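Local coordinates for protein ALKF (Bacillus cereus, PDB 3ZBO) that is of unknown cellular function but is related to the HEAT-like repeat DNA glycosylases and has affinity for branched DNA structures, at residues L129-G134 against E171-A176; C137-L142 against M177-N182; A185-P190 against G233-Y238; E197-V202 against N218-I223. All coordinates share one frame; numbering follows the deposited sequence. Where two conformers were deposited one is given.

Interaction 1 (L129-G134 against E171-A176); sequences LKMSAG and ERTKSA
R172 meets L129 with the aliphatic root of its side chain, while its flat guanidinium is carried off the contact to form a cation-pi pair with the ring of Y98. The other flat group, the E171 carboxylate, takes no part in the contact with 129-134, and K174 NZ reaches its OE1 on the syn side, 30° out of the carboxylate plane, in a salt bridge. The interface itself is close, as suits the side-by-side stacking of helices in a HEAT-like repeat array: helices 128-144 and 171-187 run almost parallel here, at 6°, with segment axes 7.8 Å apart. S132 and T173 form the closest backbone approach, CA to CA 4.4 Å. L129 CD2 lies 4.0 Å from R172 CG, the two side chains crossing obliquely. Two residues on, M131 CB packs at 3.6 Å on T173 CG2, a methyl held anti to its own backbone N, whereas M131 bends at its last torsion and brings CE over to T173 OG1 (3.7 Å). That hydroxyl is hydrogen-bonded to E128 O, so both branches of the threonine side chain are engaged with helix 128-144. S132 OG stands 3.2 Å from R172 O, but its hydrogen bond goes to D102 OD1, tying it to helix 98-110. Beyond it, the A176 methyl is pushed up against the backbone, CB 3.3 Å from S132 O.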
loop_
_atom_site.group_PDB
_atom_site.type_symbol
_atom_site.label_atom_id
_atom_site.label_comp_id
_atom_site.label_asym_id
_atom_site.label_seq_id
_atom_site.Cartn_x
_atom_site.Cartn_y
_atom_site.Cartn_z
ATOM N N LEU A 129 -1.582 -10.902 4.234
ATOM C CA LEU A 129 -0.959 -9.827 3.483
ATOM C C LEU A 129 -1.644 -9.606 2.149
ATOM O O LEU A 129 -1.636 -8.425 1.627
ATOM C CB LEU A 129 0.493 -10.189 3.212
ATOM C CG LEU A 129 1.389 -10.203 4.458
ATOM C CD1 LEU A 129 2.762 -10.736 4.186
ATOM C CD2 LEU A 129 1.527 -8.750 4.970
ATOM N N LYS A 130 -2.291 -10.626 1.570
ATOM C CA LYS A 130 -3.092 -10.330 0.380
ATOM C C LYS A 130 -4.306 -9.418 0.694
ATOM O O LYS A 130 -4.581 -8.443 -0.053
ATOM C CB LYS A 130 -3.699 -11.613 -0.263
ATOM C CG LYS A 130 -2.721 -12.361 -0.988
ATOM C CD LYS A 130 -3.537 -13.496 -1.787
ATOM C CE LYS A 130 -2.554 -14.585 -2.170
ATOM N NZ LYS A 130 -3.483 -15.487 -2.971
ATOM N N MET A 131 -4.932 -9.679 1.851
ATOM C CA MET A 131 -6.033 -8.801 2.232
ATOM C C MET A 131 -5.492 -7.411 2.527
ATOM O O MET A 131 -6.156 -6.449 2.194
ATOM C CB MET A 131 -6.764 -9.311 3.505
ATOM C CG MET A 131 -7.440 -10.659 3.097
ATOM S SD MET A 131 -8.540 -11.245 4.439
ATOM C CE MET A 131 -7.407 -11.596 5.792
ATOM N N SER A 132 -4.348 -7.336 3.215
ATOM C CA SER A 132 -3.752 -5.986 3.483
ATOM C C SER A 132 -3.521 -5.240 2.163
ATOM O O SER A 132 -3.803 -4.029 2.077
ATOM C CB SER A 132 -2.413 -6.168 4.216
ATOM O OG SER A 132 -1.985 -4.879 4.644
ATOM N N ALA A 133 -3.025 -5.927 1.139
ATOM C CA ALA A 133 -2.795 -5.273 -0.159
ATOM C C ALA A 133 -4.122 -4.850 -0.784
ATOM O O ALA A 133 -4.170 -3.750 -1.371
ATOM C CB ALA A 133 -2.057 -6.221 -1.133
ATOM N N GLY A 134 -5.196 -5.669 -0.634
ATOM C CA GLY A 134 -6.420 -5.298 -1.295
ATOM C C GLY A 134 -7.031 -4.053 -0.608
ATOM O O GLY A 134 -7.460 -3.145 -1.342
ATOM N N GLU A 171 -3.292 -9.118 11.838
ATOM C CA GLU A 171 -2.687 -7.843 12.256
ATOM C C GLU A 171 -2.474 -6.878 11.101
ATOM O O GLU A 171 -2.836 -5.704 11.189
ATOM C CB GLU A 171 -1.401 -7.950 13.047
ATOM C CG GLU A 171 -1.529 -8.980 14.215
ATOM C CD GLU A 171 -2.614 -8.629 15.228
ATOM O OE1 GLU A 171 -2.876 -7.422 15.485
ATOM O OE2 GLU A 171 -3.194 -9.589 15.871
ATOM N N ARG A 172 -1.807 -7.324 10.036
ATOM C CA ARG A 172 -1.556 -6.354 8.979
ATOM C C ARG A 172 -2.802 -5.974 8.261
ATOM O O ARG A 172 -2.914 -4.820 7.744
ATOM C CB ARG A 172 -0.537 -6.882 7.948
ATOM C CG ARG A 172 0.847 -7.068 8.523
ATOM C CD ARG A 172 1.447 -6.006 9.454
ATOM N NE ARG A 172 1.186 -4.661 8.886
ATOM C CZ ARG A 172 1.668 -3.584 9.477
ATOM N NH1 ARG A 172 2.523 -3.702 10.564
ATOM N NH2 ARG A 172 1.267 -2.401 9.019
ATOM N N THR A 173 -3.804 -6.831 8.215
ATOM C CA THR A 173 -5.073 -6.516 7.595
ATOM C C THR A 173 -5.684 -5.335 8.387
ATOM O O THR A 173 -6.320 -4.428 7.797
ATOM C CB THR A 173 -5.994 -7.757 7.541
ATOM O OG1 THR A 173 -5.238 -8.858 7.049
ATOM C CG2 THR A 173 -7.132 -7.472 6.581
ATOM N N LYS A 174 -5.614 -5.385 9.731
ATOM C CA LYS A 174 -6.219 -4.370 10.579
ATOM C C LYS A 174 -5.618 -2.994 10.184
ATOM O O LYS A 174 -6.342 -1.995 10.137
ATOM C CB LYS A 174 -5.771 -4.555 12.052
ATOM C CG LYS A 174 -6.365 -5.739 12.725
ATOM C CD LYS A 174 -5.844 -5.708 14.191
ATOM C CE LYS A 174 -6.342 -6.905 14.952
ATOM N NZ LYS A 174 -5.638 -6.896 16.318
ATOM N N SER A 175 -4.287 -2.905 9.977
ATOM C CA SER A 175 -3.660 -1.623 9.611
ATOM C C SER A 175 -4.254 -1.125 8.321
ATOM O O SER A 175 -4.593 0.090 8.235
ATOM C CB SER A 175 -2.154 -1.872 9.460
ATOM O OG SER A 175 -1.563 -0.707 8.804
ATOM N N ALA A 176 -4.412 -1.978 7.325
ATOM C CA ALA A 176 -4.938 -1.498 6.065
ATOM C C ALA A 176 -6.416 -1.171 6.130
ATOM O O ALA A 176 -6.862 -0.174 5.478
ATOM C CB ALA A 176 -4.711 -2.609 4.939
#

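Interaction 2 (C137-L142 against M177-N182); sequences CYCWLL and MNNFLN
Y138, C139 and L142 present one side of helix 128-144 to F180 of helix 171-187, continuing the near-parallel helix stacking of the HEAT-like repeat fold; the segment axes cross at 22° and come within 9.0 Å. The apolar part centres on F180, whose CG lies anti to its backbone N (chi1 178°), a setting that brings the ring toward 137-142. Y138 CB sits at the edge of this ring, near its plane, 3.8 Å from F180 CE1, and the same CE1 has L142 CD1 at 4.1 Å. F180 also makes an edge-to-face pair with W135, and Y138 itself leads away, its OH bonding to D120. The amide of N179 packs obliquely against W140, N179 ND2 lying 3.4 Å from W140 CH2, with the amide and indole planes 63° apart. W140 is held from elsewhere, by a hydrogen bond from NE1 to D102 O and an edge-to-face pairing with Y238. Sulfur makes the third kind of contact. C139 points at the partner helix between N179 and F180, its SG 3.4 Å from N179 CG and 3.3 Å from F180 N.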
loop_
_atom_site.group_PDB
_atom_site.type_symbol
_atom_site.label_atom_id
_atom_site.label_comp_id
_atom_site.label_asym_id
_atom_site.label_seq_id
_atom_site.Cartn_x
_atom_site.Cartn_y
_atom_site.Cartn_z
ATOM N N CYS A 137 -4.903 -1.064 -1.577
ATOM C CA CYS A 137 -5.157 -0.587 -2.954
ATOM C C CYS A 137 -6.368 0.289 -2.951
ATOM O O CYS A 137 -6.296 1.341 -3.650
ATOM C CB CYS A 137 -5.380 -1.841 -3.763
ATOM S SG CYS A 137 -5.689 -1.425 -5.533
ATOM N N TYR A 138 -7.427 -0.053 -2.223
ATOM C CA TYR A 138 -8.575 0.863 -2.195
ATOM C C TYR A 138 -8.189 2.236 -1.652
ATOM O O TYR A 138 -8.705 3.266 -2.112
ATOM C CB TYR A 138 -9.802 0.346 -1.445
ATOM C CG TYR A 138 -10.685 -0.470 -2.344
ATOM C CD1 TYR A 138 -10.468 -1.845 -2.521
ATOM C CD2 TYR A 138 -11.689 0.177 -3.085
ATOM C CE1 TYR A 138 -11.302 -2.550 -3.399
ATOM C CE2 TYR A 138 -12.546 -0.590 -3.935
ATOM C CZ TYR A 138 -12.313 -1.885 -4.071
ATOM O OH TYR A 138 -13.161 -2.566 -4.926
ATOM N N CYS A 139 -7.374 2.275 -0.605
ATOM C CA CYS A 139 -6.961 3.606 -0.090
ATOM C C CYS A 139 -6.251 4.386 -1.187
ATOM O O CYS A 139 -6.516 5.602 -1.311
ATOM C CB CYS A 139 -6.003 3.457 1.079
ATOM S SG CYS A 139 -6.689 2.623 2.490
ATOM N N TRP A 140 -5.370 3.758 -2.002
ATOM C CA TRP A 140 -4.648 4.490 -3.023
ATOM C C TRP A 140 -5.592 4.875 -4.129
ATOM O O TRP A 140 -5.435 5.996 -4.683
ATOM C CB TRP A 140 -3.480 3.637 -3.605
ATOM C CG TRP A 140 -2.645 3.024 -2.484
ATOM C CD1 TRP A 140 -2.110 1.748 -2.564
ATOM C CD2 TRP A 140 -2.277 3.532 -1.176
ATOM N NE1 TRP A 140 -1.409 1.436 -1.403
ATOM C CE2 TRP A 140 -1.562 2.461 -0.513
ATOM C CE3 TRP A 140 -2.580 4.729 -0.422
ATOM C CZ2 TRP A 140 -1.009 2.607 0.759
ATOM C CZ3 TRP A 140 -2.077 4.857 0.817
ATOM C CH2 TRP A 140 -1.305 3.787 1.452
ATOM N N LEU A 141 -6.555 4.013 -4.460
ATOM C CA LEU A 141 -7.534 4.382 -5.537
ATOM C C LEU A 141 -8.388 5.565 -5.093
ATOM O O LEU A 141 -8.650 6.496 -5.906
ATOM C CB LEU A 141 -8.480 3.207 -5.765
ATOM C CG LEU A 141 -7.879 2.022 -6.475
ATOM C CD1 LEU A 141 -8.921 0.968 -6.425
ATOM C CD2 LEU A 141 -7.502 2.365 -7.907
ATOM N N LEU A 142 -8.797 5.606 -3.835
ATOM C CA LEU A 142 -9.689 6.746 -3.379
ATOM C C LEU A 142 -8.897 8.046 -3.455
ATOM O O LEU A 142 -9.524 9.114 -3.567
ATOM C CB LEU A 142 -10.097 6.453 -1.974
ATOM C CG LEU A 142 -11.143 5.391 -1.887
ATOM C CD1 LEU A 142 -11.296 4.851 -0.444
ATOM C CD2 LEU A 142 -12.543 5.808 -2.491
ATOM N N MET A 177 -7.189 -1.937 6.886
ATOM C CA MET A 177 -8.651 -1.589 7.021
ATOM C C MET A 177 -8.748 -0.229 7.773
ATOM O O MET A 177 -9.678 0.539 7.496
ATOM C CB MET A 177 -9.293 -2.701 7.879
ATOM C CG MET A 177 -9.525 -3.924 7.077
ATOM S SD MET A 177 -10.242 -5.099 8.348
ATOM C CE MET A 177 -11.230 -6.158 7.284
ATOM N N ASN A 178 -7.849 0.006 8.764
ATOM C CA ASN A 178 -7.895 1.309 9.439
ATOM C C ASN A 178 -7.597 2.477 8.485
ATOM O O ASN A 178 -8.278 3.536 8.590
ATOM C CB ASN A 178 -6.903 1.280 10.644
ATOM C CG ASN A 178 -7.078 2.474 11.572
ATOM O OD1 ASN A 178 -6.248 3.424 11.522
ATOM N ND2 ASN A 178 -8.064 2.375 12.389
ATOM N N ASN A 179 -6.605 2.229 7.626
ATOM C CA ASN A 179 -6.257 3.216 6.587
ATOM C C ASN A 179 -7.535 3.414 5.717
ATOM O O ASN A 179 -7.858 4.598 5.369
ATOM C CB ASN A 179 -4.997 2.691 5.823
ATOM C CG ASN A 179 -4.457 3.677 4.834
ATOM O OD1 ASN A 179 -4.803 4.855 4.900
ATOM N ND2 ASN A 179 -3.499 3.231 3.992
ATOM N N PHE A 180 -8.241 2.352 5.388
ATOM C CA PHE A 180 -9.433 2.527 4.562
ATOM C C PHE A 180 -10.458 3.436 5.304
ATOM O O PHE A 180 -11.069 4.288 4.646
ATOM C CB PHE A 180 -9.963 1.103 4.208
ATOM C CG PHE A 180 -11.240 1.122 3.384
ATOM C CD1 PHE A 180 -11.153 1.210 1.996
ATOM C CD2 PHE A 180 -12.446 1.024 4.025
ATOM C CE1 PHE A 180 -12.322 1.188 1.211
ATOM C CE2 PHE A 180 -13.630 1.003 3.260
ATOM C CZ PHE A 180 -13.582 1.094 1.822
ATOM N N LEU A 181 -10.715 3.226 6.581
ATOM C CA LEU A 181 -11.643 4.104 7.331
ATOM C C LEU A 181 -11.197 5.550 7.205
ATOM O O LEU A 181 -12.004 6.421 6.909
ATOM C CB LEU A 181 -11.676 3.787 8.855
ATOM C CG LEU A 181 -12.147 2.384 9.193
ATOM C CD1 LEU A 181 -12.285 2.455 10.742
ATOM C CD2 LEU A 181 -13.623 2.088 8.568
ATOM N N ASN A 182 -9.903 5.801 7.460
ATOM C CA ASN A 182 -9.431 7.181 7.352
ATOM C C ASN A 182 -9.553 7.747 6.000
ATOM O O ASN A 182 -9.961 8.884 5.863
ATOM C CB ASN A 182 -7.925 7.205 7.631
ATOM C CG ASN A 182 -7.566 7.350 9.020
ATOM O OD1 ASN A 182 -7.458 8.525 9.489
ATOM N ND2 ASN A 182 -7.039 6.290 9.604
#

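Interaction 3 (A185-P190 against G233-Y238); sequences AISYVP and GFKRKY
K235 runs its side chain along S187 and turns in at the tip, where an extended C-terminal segment passes the end of helix 171-187 in this HEAT-like repeat fold. From CB, the chain places CG 4.1 Å from S187 CB, continues extended through CD, and brings CE close to S187 O. A turn at the last torsion (chi4 -82°) then delivers NZ to S187 O, a hydrogen bond of 3.1 Å that lies nearly along the C=O axis. Three more oxygens surround the same ammonium: D147 OD1, in a salt bridge, R145 O and, in a probable hydrogen bond, L142 O. The four share its three protons where helices 128-144 and 171-187 both finish; a positive charge there is probably favoured by the carbonyl-rich helix ends. S187 answers with its own side chain. Its OG donates to F234 O at 2.6 Å, in the carbonyl plane, and accepts a hydrogen bond from a water at 2.9 Å. The water's further link to R236 NH1 is weak, and R236, which adopts two conformations, has a stronger partner in E226. One residue earlier, I186 O receives G233 N at 2.7 Å, with an N-H...O angle of 144°. Together these bonds give three successive residues of the tail, G233 to K235, a hold on I186 and S187, the last two residues of the helix. I186 CG2 adds a loose apolar touch to F234 CB. At the outer margin V189 packs directly on backbone, its CG1 3.6 Å from G233 CA.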
loop_
_atom_site.group_PDB
_atom_site.type_symbol
_atom_site.label_atom_id
_atom_site.label_comp_id
_atom_site.label_asym_id
_atom_site.label_seq_id
_atom_site.Cartn_x
_atom_site.Cartn_y
_atom_site.Cartn_z
ATOM N N ALA A 185 -13.180 8.504 4.968
ATOM C CA ALA A 185 -13.717 9.729 5.655
ATOM C C ALA A 185 -13.217 11.000 5.046
ATOM O O ALA A 185 -13.956 12.026 5.114
ATOM C CB ALA A 185 -13.366 9.615 7.106
ATOM N N ILE A 186 -11.985 11.035 4.582
ATOM C CA ILE A 186 -11.419 12.243 4.019
ATOM C C ILE A 186 -11.545 12.333 2.528
ATOM O O ILE A 186 -11.818 13.431 1.985
ATOM C CB ILE A 186 -9.934 12.332 4.491
ATOM C CG1 ILE A 186 -9.852 12.476 5.995
ATOM C CG2 ILE A 186 -9.251 13.530 3.767
ATOM C CD1 ILE A 186 -10.731 13.605 6.627
ATOM N N SER A 187 -11.325 11.248 1.782
ATOM C CA SER A 187 -11.239 11.336 0.334
ATOM C C SER A 187 -12.479 10.855 -0.436
ATOM O O SER A 187 -12.459 10.980 -1.646
ATOM C CB SER A 187 -10.015 10.577 -0.186
ATOM O OG SER A 187 -8.804 11.146 0.365
ATOM N N TYR A 188 -13.479 10.343 0.245
ATOM C CA TYR A 188 -14.728 9.899 -0.404
ATOM C C TYR A 188 -15.919 10.516 0.273
ATOM O O TYR A 188 -16.612 9.930 1.076
ATOM C CB TYR A 188 -14.771 8.346 -0.330
ATOM C CG TYR A 188 -15.966 7.856 -1.242
ATOM C CD1 TYR A 188 -15.893 7.976 -2.592
ATOM C CD2 TYR A 188 -17.066 7.283 -0.604
ATOM C CE1 TYR A 188 -17.028 7.489 -3.388
ATOM C CE2 TYR A 188 -18.166 6.764 -1.311
ATOM C CZ TYR A 188 -18.120 6.945 -2.710
ATOM O OH TYR A 188 -19.210 6.483 -3.409
ATOM N N VAL A 189 -16.141 11.791 -0.091
ATOM C CA VAL A 189 -17.157 12.573 0.629
ATOM C C VAL A 189 -18.564 12.022 0.622
ATOM O O VAL A 189 -19.319 12.298 1.579
ATOM C CB VAL A 189 -17.192 14.065 0.235
ATOM C CG1 VAL A 189 -15.875 14.715 0.520
ATOM C CG2 VAL A 189 -17.594 14.292 -1.205
ATOM N N PRO A 190 -18.943 11.208 -0.388
ATOM C CA PRO A 190 -20.326 10.642 -0.197
ATOM C C PRO A 190 -20.604 9.894 1.065
ATOM O O PRO A 190 -21.741 9.845 1.556
ATOM C CB PRO A 190 -20.506 9.810 -1.450
ATOM C CG PRO A 190 -19.622 10.445 -2.474
ATOM C CD PRO A 190 -18.330 10.841 -1.660
ATOM N N GLY A 233 -12.446 16.003 1.520
ATOM C CA GLY A 233 -12.534 15.964 0.076
ATOM C C GLY A 233 -11.187 15.841 -0.647
ATOM O O GLY A 233 -11.151 15.687 -1.889
ATOM N N PHE A 234 -10.054 16.024 0.038
ATOM C CA PHE A 234 -8.780 16.052 -0.538
ATOM C C PHE A 234 -8.449 14.670 -1.071
ATOM O O PHE A 234 -8.627 13.674 -0.327
ATOM C CB PHE A 234 -7.743 16.350 0.601
ATOM C CG PHE A 234 -6.359 16.640 0.133
ATOM C CD1 PHE A 234 -6.039 17.843 -0.417
ATOM C CD2 PHE A 234 -5.332 15.689 0.288
ATOM C CE1 PHE A 234 -4.714 18.151 -0.829
ATOM C CE2 PHE A 234 -4.024 15.942 -0.123
ATOM C CZ PHE A 234 -3.708 17.209 -0.712
ATOM N N LYS A 235 -7.934 14.663 -2.272
ATOM C CA LYS A 235 -7.418 13.356 -2.782
ATOM C C LYS A 235 -5.943 13.474 -3.153
ATOM O O LYS A 235 -5.598 14.375 -3.870
ATOM C CB LYS A 235 -8.212 12.948 -4.006
ATOM C CG LYS A 235 -9.621 12.563 -3.779
ATOM C CD LYS A 235 -10.299 12.408 -5.102
ATOM C CE LYS A 235 -11.677 11.959 -4.880
ATOM N NZ LYS A 235 -11.830 10.421 -4.650
ATOM N N ARG A 236 -5.175 12.597 -2.512
ATOM C CA ARG A 236 -3.713 12.531 -2.604
ATOM C C ARG A 236 -3.295 11.302 -3.451
ATOM O O ARG A 236 -3.468 10.227 -2.989
ATOM C CB ARG A 236 -3.096 12.453 -1.178
ATOM C CG ARG A 236 -3.691 11.391 -0.226
ATOM C CD ARG A 236 -4.476 12.047 0.901
ATOM N NE ARG A 236 -3.618 12.482 1.984
ATOM C CZ ARG A 236 -4.061 12.686 3.210
ATOM N NH1 ARG A 236 -5.349 12.474 3.474
ATOM N NH2 ARG A 236 -3.225 13.078 4.165
ATOM N N LYS A 237 -2.729 11.486 -4.637
ATOM C CA LYS A 237 -2.023 10.351 -5.307
ATOM C C LYS A 237 -0.866 9.911 -4.447
ATOM O O LYS A 237 -0.039 10.739 -4.035
ATOM C CB LYS A 237 -1.492 10.709 -6.678
ATOM C CG LYS A 237 -1.061 9.525 -7.429
ATOM C CD LYS A 237 -0.691 9.901 -8.891
ATOM C CE LYS A 237 0.149 8.808 -9.456
ATOM N NZ LYS A 237 -0.126 8.539 -10.918
ATOM N N TYR A 238 -0.787 8.598 -4.157
ATOM C CA TYR A 238 0.341 8.108 -3.322
ATOM C C TYR A 238 1.686 8.551 -3.913
ATOM O O TYR A 238 1.949 8.326 -5.073
ATOM C CB TYR A 238 0.205 6.548 -3.209
ATOM C CG TYR A 238 1.173 5.940 -2.279
ATOM C CD1 TYR A 238 2.497 5.677 -2.728
ATOM C CD2 TYR A 238 0.818 5.602 -1.006
ATOM C CE1 TYR A 238 3.475 5.083 -1.890
ATOM C CE2 TYR A 238 1.791 5.023 -0.120
ATOM C CZ TYR A 238 3.107 4.785 -0.620
ATOM O OH TYR A 238 4.023 4.202 0.214
HETATM O O HOH W 1 -7.179 10.571 2.692
#

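Interaction 4 (E197-V202 against N218-I223); sequences EIAKEV and NASESI
A199 and S220 are bridged by a water 2.8 Å from A199 O, probably donating to it, that accepts from S220 N at 2.9 Å. It thus serves an amide in the first turn of helix 219-228, where the N-H groups have no preceding helical carbonyls to bind. Another amide of that turn is provided for by N218 in the N-cap position: its OD1 accepts from E221 N at 3.0 Å, although the donor stands 64° out of the side-chain carbonyl plane. Around the water the two helices make a small, close contact, their segment axes 8.9 Å apart and directed at 143° to each other, with the short hairpin of strands 204-207 and 215-218 making the connection between them. A199 points toward the partner and carries the apolar part. Its CB lies 4.0 Å from A219 CB and 3.8 Å from I223 CD1, the extended arm of the isoleucine reaching back along its helix to meet the methyl. S220 sets OG beside its own backbone N (chi1 -70°), which lays the hydroxyl on the A199 backbone, 3.2 Å from A199 C. I223 and A219 also touch helix 171-187, so they belong to a layer shared by three helices. The chemistry implies a seam that is apolar toward that layer and is bridged by water where the polar start of helix 219-228 faces helix 192-202.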
loop_
_atom_site.group_PDB
_atom_site.type_symbol
_atom_site.label_atom_id
_atom_site.label_comp_id
_atom_site.label_asym_id
_atom_site.label_seq_id
_atom_site.Cartn_x
_atom_site.Cartn_y
_atom_site.Cartn_z
ATOM N N GLU A 197 -18.626 7.930 11.779
ATOM C CA GLU A 197 -19.345 7.207 12.813
ATOM C C GLU A 197 -18.759 5.797 12.972
ATOM O O GLU A 197 -18.585 5.341 14.103
ATOM C CB GLU A 197 -20.815 7.159 12.344
ATOM C CG GLU A 197 -21.692 6.319 13.292
ATOM C CD GLU A 197 -21.611 6.771 14.751
ATOM O OE1 GLU A 197 -21.562 8.014 15.002
ATOM O OE2 GLU A 197 -21.597 5.870 15.660
ATOM N N ILE A 198 -18.360 5.174 11.848
ATOM C CA ILE A 198 -17.734 3.852 11.972
ATOM C C ILE A 198 -16.453 3.939 12.755
ATOM O O ILE A 198 -16.132 3.062 13.586
ATOM C CB ILE A 198 -17.627 3.177 10.661
ATOM C CG1 ILE A 198 -19.087 2.773 10.385
ATOM C CG2 ILE A 198 -16.834 1.868 10.751
ATOM C CD1 ILE A 198 -19.337 2.165 9.210
ATOM N N ALA A 199 -15.674 4.975 12.461
ATOM C CA ALA A 199 -14.401 5.158 13.239
ATOM C C ALA A 199 -14.654 5.262 14.722
ATOM O O ALA A 199 -13.915 4.654 15.502
ATOM C CB ALA A 199 -13.581 6.331 12.720
ATOM N N LYS A 200 -15.687 6.022 15.118
ATOM C CA LYS A 200 -16.036 6.105 16.528
ATOM C C LYS A 200 -16.429 4.746 17.082
ATOM O O LYS A 200 -15.997 4.396 18.221
ATOM C CB LYS A 200 -17.204 7.073 16.634
ATOM C CG LYS A 200 -17.599 7.294 18.075
ATOM C CD LYS A 200 -18.728 8.322 18.162
ATOM C CE LYS A 200 -18.961 8.795 19.602
ATOM N NZ LYS A 200 -20.350 9.363 19.606
ATOM N N GLU A 201 -17.195 3.976 16.317
ATOM C CA GLU A 201 -17.631 2.613 16.770
ATOM C C GLU A 201 -16.432 1.682 16.922
ATOM O O GLU A 201 -16.398 0.898 17.885
ATOM C CB GLU A 201 -18.679 2.010 15.829
ATOM C CG GLU A 201 -19.946 2.803 15.962
ATOM C CD GLU A 201 -21.143 2.265 15.242
ATOM O OE1 GLU A 201 -21.346 1.051 15.266
ATOM O OE2 GLU A 201 -21.924 3.106 14.732
ATOM N N VAL A 202 -15.469 1.777 15.962
ATOM C CA VAL A 202 -14.311 0.900 15.978
ATOM C C VAL A 202 -13.376 1.234 17.138
ATOM O O VAL A 202 -12.840 0.339 17.814
ATOM C CB VAL A 202 -13.632 1.009 14.589
ATOM C CG1 VAL A 202 -12.256 0.424 14.643
ATOM C CG2 VAL A 202 -14.421 0.188 13.605
ATOM N N ASN A 218 -5.715 5.066 15.871
ATOM C CA ASN A 218 -6.920 5.782 16.267
ATOM C C ASN A 218 -7.421 6.593 15.083
ATOM O O ASN A 218 -7.044 7.773 14.835
ATOM C CB ASN A 218 -6.482 6.757 17.362
ATOM C CG ASN A 218 -7.655 7.533 17.977
ATOM O OD1 ASN A 218 -8.753 7.621 17.439
ATOM N ND2 ASN A 218 -7.373 8.131 19.168
ATOM N N ALA A 219 -8.312 5.904 14.360
ATOM C CA ALA A 219 -8.814 6.481 13.068
ATOM C C ALA A 219 -9.629 7.730 13.405
ATOM O O ALA A 219 -9.574 8.691 12.630
ATOM C CB ALA A 219 -9.706 5.462 12.327
ATOM N N SER A 220 -10.376 7.722 14.494
ATOM C CA SER A 220 -11.171 8.917 14.804
ATOM C C SER A 220 -10.249 10.121 14.922
ATOM O O SER A 220 -10.584 11.251 14.404
ATOM C CB SER A 220 -11.995 8.747 16.095
ATOM O OG SER A 220 -13.045 7.807 15.906
ATOM N N GLU A 221 -9.143 9.953 15.636
ATOM C CA GLU A 221 -8.148 11.028 15.847
ATOM C C GLU A 221 -7.538 11.465 14.526
ATOM O O GLU A 221 -7.327 12.676 14.241
ATOM C CB GLU A 221 -7.046 10.571 16.806
ATOM C CG GLU A 221 -5.949 11.626 17.096
ATOM C CD GLU A 221 -4.844 11.080 18.014
ATOM O OE1 GLU A 221 -3.959 10.242 17.630
ATOM O OE2 GLU A 221 -4.914 11.459 19.160
ATOM N N SER A 222 -7.139 10.466 13.724
ATOM C CA SER A 222 -6.393 10.740 12.473
ATOM C C SER A 222 -7.317 11.523 11.527
ATOM O O SER A 222 -6.878 12.493 10.862
ATOM C CB SER A 222 -5.894 9.456 11.843
ATOM O OG SER A 222 -4.999 8.864 12.749
ATOM N N ILE A 223 -8.577 11.080 11.468
ATOM C CA ILE A 223 -9.603 11.789 10.617
ATOM C C ILE A 223 -9.802 13.197 11.181
ATOM O O ILE A 223 -9.783 14.152 10.389
ATOM C CB ILE A 223 -10.953 11.060 10.650
ATOM C CG1 ILE A 223 -10.822 9.768 9.872
ATOM C CG2 ILE A 223 -12.130 11.933 10.151
ATOM C CD1 ILE A 223 -11.939 8.824 10.311
HETATM O O HOH W 2 -11.221 5.213 15.730
#

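Interactions 1 and 2 lie along one pair of helices, 128-144 and 171-187, with centres about 11 Å apart and segments that alternate along the chain. Interaction 3 follows at the far end of helix 171-187, its centre about 9 Å from that of interaction 2; L142 O and K235 NZ connect the two. Interaction 4, between helices 192-202 and 219-228, is nested within the chain loop that interaction 3 closes, and touches interaction 2 through N182 and S222 and interaction 3 through A185 and I223. The centres of interactions 1 and 4 are about 18 Å apart, and they do not touch. Helix 171-187 therefore lies between its stacked neighbour and the C-terminal helices, and the tail joins the C-terminal ends of helices 128-144 and 171-187.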